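Local coordinates for protein putative aminotransferase (Actinomadura melliaura, PDB 4ZWV) that probably transfers an amino group to a sugar in AT2433 aminopentose biosynthesis, using pyridoxal 5'-phosphate as cofactor, at residues S53-R66 and V232-L244. Numbering follows the deposited sequence. Where two conformers were deposited one is given.
Sequences SVHSGTSGLCLALR and VAEWGLKWHMTDL
Trp239 lies along helix 57-66 and shows how one indole can seat a loop on a helix. Its packing contacts run the length of the ring: the Ser59 hydroxyl sits beside CD1 (OG to CD1 3.4 Å), while the apolar partners are Leu63 CD1, 3.9 Å from CE3, and the Arg66 CG methylene at CH2. Leu63 CB and Ser59 O lie over one face, near the rim; Leu237 CB, from the loop itself, lies over the other, also near its rim. With an alanine at this position, Leu63 and the Arg66 stem would probably lose the indole they pack on, opening a gap between helix and loop. Selenomethionine Met241 packs CB and CE against Val54 O, and CE also reaches Ser53 CB.

Farther along, in the conformer given, the Arg66 chain, bent at chi2 (-69°), brings its guanidinium to Trp235. The edge of that indole points at the guanidinium face, with CH2 3.4 Å from Arg66 CZ and the planes 67° apart.

One backbone bond and a water bridge link the segments. His55 N donates to Trp239 O (2.8 Å), from above the carbonyl plane. A water donates to both Ser53 OG and Met241 O; Ser53 OG also bonds to the Glu39 carboxylate.

Within 53-66, His55 ND1 and Ser59 OG share a hydrogen bond (2.8 Å), and Ser56 OG caps the helix by accepting from Ser59 N. That helix start carries Gly57 and Thr58, which bind the cofactor phosphate; packing on the helix and a backbone bond to the turn before it thus join the loop to the cofactor-binding helix start.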
loop_
_atom_site.group_PDB
_atom_site.type_symbol
_atom_site.label_atom_id
_atom_site.label_comp_id
_atom_site.label_asym_id
_atom_site.label_seq_id
_atom_site.Cartn_x
_atom_site.Cartn_y
_atom_site.Cartn_z
ATOM N N SER A 53 6.665 8.614 -8.020
ATOM C CA SER A 53 6.961 7.334 -7.378
ATOM C C SER A 53 5.840 6.941 -6.421
ATOM O O SER A 53 5.213 7.792 -5.771
ATOM C CB SER A 53 8.305 7.375 -6.641
ATOM O OG SER A 53 8.313 8.368 -5.623
ATOM N N VAL A 54 5.588 5.643 -6.366
ATOM C CA VAL A 54 4.523 5.099 -5.542
ATOM C C VAL A 54 4.986 3.818 -4.848
ATOM O O VAL A 54 6.053 3.292 -5.140
ATOM C CB VAL A 54 3.249 4.822 -6.386
ATOM C CG1 VAL A 54 2.605 6.127 -6.820
ATOM C CG2 VAL A 54 3.557 3.943 -7.586
ATOM N N HIS A 55 4.170 3.330 -3.918
ATOM C CA HIS A 55 4.482 2.165 -3.098
ATOM C C HIS A 55 4.717 0.879 -3.892
ATOM O O HIS A 55 5.539 0.046 -3.522
ATOM C CB HIS A 55 3.320 1.976 -2.092
ATOM C CG HIS A 55 3.086 0.560 -1.657
ATOM N ND1 HIS A 55 1.954 -0.143 -2.016
ATOM C CD2 HIS A 55 3.812 -0.272 -0.876
ATOM C CE1 HIS A 55 1.998 -1.349 -1.481
ATOM N NE2 HIS A 55 3.118 -1.455 -0.786
ATOM N N SER A 56 3.961 0.728 -4.969
ATOM C CA SER A 56 3.940 -0.494 -5.757
ATOM C C SER A 56 3.234 -0.185 -7.058
ATOM O O SER A 56 2.541 0.831 -7.170
ATOM C CB SER A 56 3.206 -1.615 -5.009
ATOM O OG SER A 56 1.853 -1.225 -4.787
ATOM N N GLY A 57 3.359 -1.084 -8.021
ATOM C CA GLY A 57 2.575 -0.973 -9.240
ATOM C C GLY A 57 1.096 -0.982 -8.910
ATOM O O GLY A 57 0.310 -0.242 -9.502
ATOM N N THR A 58 0.717 -1.813 -7.942
ATOM C CA THR A 58 -0.677 -1.918 -7.544
ATOM C C THR A 58 -1.197 -0.578 -7.035
ATOM O O THR A 58 -2.261 -0.118 -7.457
ATOM C CB THR A 58 -0.848 -3.004 -6.480
ATOM O OG1 THR A 58 -0.358 -4.245 -7.017
ATOM C CG2 THR A 58 -2.310 -3.151 -6.094
ATOM N N SER A 59 -0.432 0.072 -6.162
ATOM C CA SER A 59 -0.832 1.392 -5.682
ATOM C C SER A 59 -0.858 2.423 -6.816
ATOM O O SER A 59 -1.730 3.301 -6.834
ATOM C CB SER A 59 0.092 1.850 -4.550
ATOM O OG SER A 59 -0.197 1.110 -3.366
ATOM N N GLY A 60 0.059 2.298 -7.779
ATOM C CA GLY A 60 0.041 3.179 -8.929
ATOM C C GLY A 60 -1.244 3.047 -9.737
ATOM O O GLY A 60 -1.833 4.050 -10.164
ATOM N N LEU A 61 -1.690 1.809 -9.925
ATOM C CA LEU A 61 -2.949 1.553 -10.642
ATOM C C LEU A 61 -4.151 2.102 -9.865
ATOM O O LEU A 61 -5.050 2.692 -10.447
ATOM C CB LEU A 61 -3.131 0.053 -10.890
ATOM C CG LEU A 61 -2.181 -0.590 -11.900
ATOM C CD1 LEU A 61 -2.274 -2.110 -11.818
ATOM C CD2 LEU A 61 -2.497 -0.100 -13.319
ATOM N N CYS A 62 -4.152 1.916 -8.543
ATOM C CA CYS A 62 -5.235 2.437 -7.713
ATOM C C CYS A 62 -5.303 3.951 -7.799
ATOM O O CYS A 62 -6.383 4.534 -7.961
ATOM C CB CYS A 62 -5.047 2.016 -6.260
ATOM S SG CYS A 62 -5.246 0.228 -5.998
ATOM N N LEU A 63 -4.144 4.591 -7.714
ATOM C CA LEU A 63 -4.083 6.046 -7.826
ATOM C C LEU A 63 -4.533 6.518 -9.209
ATOM O O LEU A 63 -5.309 7.466 -9.320
ATOM C CB LEU A 63 -2.667 6.537 -7.520
ATOM C CG LEU A 63 -2.373 8.025 -7.695
ATOM C CD1 LEU A 63 -3.367 8.873 -6.909
ATOM C CD2 LEU A 63 -0.967 8.305 -7.215
ATOM N N ALA A 64 -4.073 5.847 -10.266
ATOM C CA ALA A 64 -4.488 6.234 -11.619
ATOM C C ALA A 64 -6.013 6.192 -11.777
ATOM O O ALA A 64 -6.612 7.115 -12.344
ATOM C CB ALA A 64 -3.812 5.334 -12.657
ATOM N N LEU A 65 -6.642 5.142 -11.243
ATOM C CA LEU A 65 -8.094 5.019 -11.329
ATOM C C LEU A 65 -8.779 6.121 -10.521
ATOM O O LEU A 65 -9.809 6.654 -10.932
ATOM C CB LEU A 65 -8.538 3.636 -10.850
ATOM C CG LEU A 65 -8.240 2.497 -11.834
ATOM C CD1 LEU A 65 -8.356 1.160 -11.107
ATOM C CD2 LEU A 65 -9.191 2.532 -13.023
ATOM N N ARG A 66 -8.224 6.475 -9.366
ATOM C CA ARG A 66 -8.850 7.532 -8.571
ATOM C C ARG A 66 -8.767 8.884 -9.273
ATOM O O ARG A 66 -9.637 9.737 -9.079
ATOM C CB ARG A 66 -8.216 7.630 -7.181
ATOM C CG ARG A 66 -8.452 6.416 -6.302
ATOM C CD ARG A 66 -9.906 6.263 -5.859
ATOM N NE ARG A 66 -10.113 5.014 -5.121
ATOM C CZ ARG A 66 -11.245 4.664 -4.509
ATOM N NH1 ARG A 66 -11.316 3.500 -3.864
ATOM N NH2 ARG A 66 -12.292 5.477 -4.520
ATOM N N VAL A 232 -6.922 19.273 2.631
ATOM C CA VAL A 232 -7.013 18.151 1.714
ATOM C C VAL A 232 -8.194 18.371 0.774
ATOM O O VAL A 232 -9.357 18.292 1.201
ATOM C CB VAL A 232 -7.181 16.805 2.459
ATOM C CG1 VAL A 232 -7.370 15.675 1.454
ATOM C CG2 VAL A 232 -5.977 16.531 3.363
ATOM N N ALA A 233 -7.887 18.706 -0.484
ATOM C CA ALA A 233 -8.919 18.966 -1.492
ATOM C C ALA A 233 -9.545 17.684 -2.053
ATOM O O ALA A 233 -10.721 17.647 -2.397
ATOM C CB ALA A 233 -8.333 19.802 -2.618
ATOM N N GLU A 234 -8.716 16.651 -2.169
ATOM C CA GLU A 234 -9.136 15.327 -2.610
ATOM C C GLU A 234 -8.372 14.318 -1.769
ATOM O O GLU A 234 -7.151 14.417 -1.657
ATOM C CB GLU A 234 -8.827 15.091 -4.096
ATOM C CG GLU A 234 -9.414 16.085 -5.077
ATOM C CD GLU A 234 -9.065 15.707 -6.514
ATOM O OE1 GLU A 234 -7.883 15.855 -6.915
ATOM O OE2 GLU A 234 -9.976 15.244 -7.231
ATOM N N TRP A 235 -9.073 13.352 -1.186
ATOM C CA TRP A 235 -8.405 12.382 -0.325
ATOM C C TRP A 235 -7.505 11.427 -1.117
ATOM O O TRP A 235 -7.630 11.281 -2.329
ATOM C CB TRP A 235 -9.441 11.588 0.497
ATOM C CG TRP A 235 -10.374 10.747 -0.329
ATOM C CD1 TRP A 235 -11.639 11.079 -0.732
ATOM C CD2 TRP A 235 -10.112 9.442 -0.872
ATOM N NE1 TRP A 235 -12.180 10.059 -1.488
ATOM C CE2 TRP A 235 -11.266 9.043 -1.580
ATOM C CE3 TRP A 235 -9.023 8.560 -0.798
ATOM C CZ2 TRP A 235 -11.353 7.814 -2.239
ATOM C CZ3 TRP A 235 -9.110 7.339 -1.469
ATOM C CH2 TRP A 235 -10.269 6.981 -2.175
ATOM N N GLY A 236 -6.563 10.816 -0.406
ATOM C CA GLY A 236 -5.743 9.752 -0.958
ATOM C C GLY A 236 -5.391 8.801 0.160
ATOM O O GLY A 236 -5.787 9.005 1.306
ATOM N N LEU A 237 -4.639 7.755 -0.159
ATOM C CA LEU A 237 -4.159 6.838 0.871
ATOM C C LEU A 237 -2.644 6.945 0.995
ATOM O O LEU A 237 -2.064 7.968 0.637
ATOM C CB LEU A 237 -4.587 5.397 0.559
ATOM C CG LEU A 237 -6.106 5.193 0.565
ATOM C CD1 LEU A 237 -6.480 3.751 0.204
ATOM C CD2 LEU A 237 -6.660 5.553 1.941
ATOM N N LYS A 238 -2.003 5.920 1.558
ATOM C CA LYS A 238 -0.545 5.924 1.672
ATOM C C LYS A 238 0.005 5.204 0.447
ATOM O O LYS A 238 0.412 4.040 0.499
ATOM C CB LYS A 238 -0.086 5.249 2.966
ATOM C CG LYS A 238 1.376 5.425 3.265
ATOM C CD LYS A 238 1.765 4.563 4.450
ATOM C CE LYS A 238 3.253 4.574 4.631
ATOM N NZ LYS A 238 3.758 5.934 4.942
ATOM N N TRP A 239 -0.005 5.906 -0.672
ATOM C CA TRP A 239 0.356 5.304 -1.935
ATOM C C TRP A 239 1.765 5.670 -2.375
ATOM O O TRP A 239 2.200 5.244 -3.439
ATOM C CB TRP A 239 -0.626 5.742 -3.019
ATOM C CG TRP A 239 -1.992 5.081 -2.938
ATOM C CD1 TRP A 239 -2.265 3.775 -2.654
ATOM C CD2 TRP A 239 -3.257 5.709 -3.203
ATOM N NE1 TRP A 239 -3.630 3.552 -2.715
ATOM C CE2 TRP A 239 -4.254 4.722 -3.057
ATOM C CE3 TRP A 239 -3.639 7.011 -3.540
ATOM C CZ2 TRP A 239 -5.612 4.999 -3.225
ATOM C CZ3 TRP A 239 -4.991 7.283 -3.719
ATOM C CH2 TRP A 239 -5.957 6.280 -3.563
ATOM N N HIS A 240 2.464 6.460 -1.572
ATOM C CA HIS A 240 3.791 6.940 -1.961
ATOM C C HIS A 240 4.911 5.926 -1.712
ATOM O O HIS A 240 4.712 4.890 -1.064
ATOM C CB HIS A 240 4.105 8.257 -1.233
ATOM C CG HIS A 240 4.336 8.102 0.237
ATOM N ND1 HIS A 240 4.964 9.070 0.986
ATOM C CD2 HIS A 240 4.003 7.113 1.098
ATOM C CE1 HIS A 240 5.028 8.675 2.246
ATOM N NE2 HIS A 240 4.458 7.489 2.342
HETATM N N MSE A 241 6.071 6.238 -2.285
HETATM C CA MSE A 241 7.321 5.531 -2.021
HETATM C C MSE A 241 8.138 6.320 -0.998
HETATM O O MSE A 241 8.098 7.558 -1.000
HETATM C CB MSE A 241 8.133 5.369 -3.318
HETATM C CG MSE A 241 9.436 4.604 -3.122
HETATM SE SE MSE A 241 10.578 4.625 -4.685
HETATM C CE MSE A 241 9.423 3.672 -5.933
ATOM N N THR A 242 8.898 5.621 -0.155
ATOM C CA THR A 242 9.777 6.281 0.802
ATOM C C THR A 242 11.248 6.074 0.443
ATOM O O THR A 242 11.572 5.322 -0.488
ATOM C CB THR A 242 9.534 5.765 2.205
ATOM O OG1 THR A 242 9.800 4.358 2.216
ATOM C CG2 THR A 242 8.091 6.021 2.612
ATOM N N ASP A 243 12.133 6.740 1.183
ATOM C CA ASP A 243 13.551 6.767 0.807
ATOM C C ASP A 243 14.252 5.415 0.910
ATOM O O ASP A 243 15.193 5.165 0.159
ATOM C CB ASP A 243 14.307 7.804 1.653
ATOM C CG ASP A 243 14.261 9.203 1.046
ATOM O OD1 ASP A 243 13.380 9.470 0.189
ATOM O OD2 ASP A 243 15.096 10.045 1.434
ATOM N N LEU A 244 13.813 4.535 1.811
ATOM C CA LEU A 244 14.416 3.202 1.899
ATOM C C LEU A 244 14.338 2.481 0.553
ATOM O O LEU A 244 15.338 1.928 0.050
ATOM C CB LEU A 244 13.735 2.366 2.981
ATOM C CG LEU A 244 14.107 0.889 3.086
ATOM C CD1 LEU A 244 15.587 0.708 3.444
ATOM C CD2 LEU A 244 13.208 0.193 4.102
HETATM O O HOH W 1 6.898 8.858 -3.173
#